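Local coordinates for putative cell wall hydrolase phosphatase-associated protein (Clostridioides difficile, PDB 7CFL), which probably cleaves peptides of the cell-wall peptidoglycan as a cysteine-type endopeptidase (autolysin), this chain being its NlpC/P60 catalytic domain, at residues A[69-73]-A[74-78]. Sequence-based numbering, arbitrary orientation.
Sequences TYVNR and GDLRS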
loop_
_atom_site.group_PDB
_atom_site.type_symbol
_atom_site.label_atom_id
_atom_site.label_comp_id
_atom_site.label_asym_id
_atom_site.label_seq_id
_atom_site.Cartn_x
_atom_site.Cartn_y
_atom_site.Cartn_z
ATOM N N THR A 69 -5.697 12.040 5.720
ATOM C CA THR A 69 -6.581 11.924 6.911
ATOM C C THR A 69 -6.218 10.630 7.640
ATOM O O THR A 69 -6.300 9.554 7.011
ATOM C CB THR A 69 -8.064 11.952 6.508
ATOM O OG1 THR A 69 -8.307 13.128 5.724
ATOM C CG2 THR A 69 -8.972 11.959 7.730
ATOM N N TYR A 70 -5.891 10.702 8.930
ATOM C CA TYR A 70 -5.684 9.481 9.741
ATOM C C TYR A 70 -7.004 8.682 9.765
ATOM O O TYR A 70 -8.117 9.271 9.921
ATOM C CB TYR A 70 -5.173 9.797 11.152
ATOM C CG TYR A 70 -5.054 8.574 12.014
ATOM C CD1 TYR A 70 -3.841 7.931 12.220
ATOM C CD2 TYR A 70 -6.180 8.086 12.676
ATOM C CE1 TYR A 70 -3.759 6.802 13.024
ATOM C CE2 TYR A 70 -6.114 6.940 13.439
ATOM C CZ TYR A 70 -4.899 6.319 13.647
ATOM O OH TYR A 70 -4.891 5.212 14.442
ATOM N N VAL A 71 -6.881 7.366 9.617
ATOM C CA VAL A 71 -8.020 6.400 9.654
ATOM C C VAL A 71 -7.725 5.339 10.719
ATOM O O VAL A 71 -6.595 4.810 10.739
ATOM C CB VAL A 71 -8.227 5.768 8.264
ATOM C CG1 VAL A 71 -9.334 4.719 8.279
ATOM C CG2 VAL A 71 -8.468 6.825 7.182
ATOM N N ASN A 72 -8.682 5.061 11.619
ATOM C CA ASN A 72 -8.547 3.904 12.546
ATOM C C ASN A 72 -8.644 2.603 11.738
ATOM O O ASN A 72 -9.462 2.535 10.834
ATOM C CB ASN A 72 -9.613 3.918 13.649
ATOM C CG ASN A 72 -9.336 4.951 14.716
ATOM O OD1 ASN A 72 -10.161 5.830 14.957
ATOM N ND2 ASN A 72 -8.178 4.860 15.347
ATOM N N ARG A 73 -7.978 1.548 12.194
ATOM C CA ARG A 73 -7.971 0.235 11.489
ATOM C C ARG A 73 -9.415 -0.294 11.389
ATOM O O ARG A 73 -9.713 -0.930 10.421
ATOM C CB ARG A 73 -7.028 -0.745 12.193
ATOM C CG ARG A 73 -6.987 -2.138 11.574
ATOM C CD ARG A 73 -5.982 -3.033 12.271
ATOM N NE ARG A 73 -6.046 -4.417 11.829
ATOM C CZ ARG A 73 -5.115 -5.345 12.074
ATOM N NH1 ARG A 73 -4.034 -5.055 12.788
ATOM N NH2 ARG A 73 -5.266 -6.565 11.580
ATOM N N GLY A 74 -10.303 -0.073 12.384
ATOM C CA GLY A 74 -11.703 -0.529 12.274
ATOM C C GLY A 74 -12.555 0.228 11.244
ATOM O O GLY A 74 -13.648 -0.276 10.906
ATOM N N ASP A 75 -12.105 1.392 10.757
ATOM C CA ASP A 75 -12.832 2.315 9.836
ATOM C C ASP A 75 -12.223 2.277 8.423
ATOM O O ASP A 75 -12.571 3.164 7.615
ATOM C CB ASP A 75 -12.759 3.756 10.348
ATOM C CG ASP A 75 -13.691 4.746 9.655
ATOM O OD1 ASP A 75 -13.152 5.781 9.111
ATOM O OD2 ASP A 75 -14.945 4.497 9.669
ATOM N N LEU A 76 -11.349 1.321 8.110
ATOM C CA LEU A 76 -10.726 1.239 6.751
ATOM C C LEU A 76 -11.804 1.143 5.673
ATOM O O LEU A 76 -12.772 0.366 5.843
ATOM C CB LEU A 76 -9.804 0.031 6.694
ATOM C CG LEU A 76 -8.454 0.215 7.380
ATOM C CD1 LEU A 76 -7.701 -1.105 7.472
ATOM C CD2 LEU A 76 -7.610 1.227 6.622
ATOM N N ARG A 77 -11.582 1.865 4.570
ATOM C CA ARG A 77 -12.442 1.928 3.366
ATOM C C ARG A 77 -11.552 1.574 2.174
ATOM O O ARG A 77 -10.338 1.826 2.294
ATOM C CB ARG A 77 -12.987 3.338 3.109
ATOM C CG ARG A 77 -14.104 3.781 4.040
ATOM C CD ARG A 77 -14.566 5.133 3.530
ATOM N NE ARG A 77 -15.218 5.952 4.534
ATOM C CZ ARG A 77 -15.573 7.222 4.347
ATOM N NH1 ARG A 77 -16.173 7.886 5.320
ATOM N NH2 ARG A 77 -15.324 7.831 3.196
ATOM N N SER A 78 -12.134 1.011 1.119
ATOM C CA SER A 78 -11.479 0.825 -0.208
ATOM C C SER A 78 -10.704 2.084 -0.571
ATOM O O SER A 78 -11.285 3.182 -0.483
ATOM C CB SER A 78 -12.522 0.540 -1.232
ATOM O OG SER A 78 -13.286 -0.568 -0.819
HETATM O O HOH W 1 -11.193 6.612 11.311
#
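With chi1 at 177°, Val71 CG1 lies opposite the backbone N, which carries this methyl to the backbone of Asp75, 3.7 Å from Asp75 O. The Asp75 side chain turns its carboxylate away from its own N (chi1 -168°). That brings Asp75 OD1 back beside Val71 CG1, at 4.0 Å. Between these residues the chain makes a type I beta turn, with Arg73 and Gly74 at its corners. Asp75 N closes it on Asn72 O at 2.9 Å. The N-H meets this oxygen from above the carbonyl plane. One water bridges Asn72 and Asp75: it accepts from Asn72 N at 3.0 Å and donates to Asp75 OD1 at 3.1 Å. Leu76 packs against the turn, its CG 3.5 Å from Arg73 O, and its CD2 meets Val71 CG1 at 4.2 Å. Arg73 runs out extended, and its NH2 hydrogen-bonds Asn123 OD1 and Ser128 OG. The turn follows edge strand 69-71, which pairs with strand 131-136, and starts the loop to strand 81-84. Asp75 OD1 also forms a long, weak ion pair with Arg136. This pairing and the water bond probably help to balance the carboxylate's charge, while the backbone bond closes the turn and the Val71-Leu76 contact packs against it.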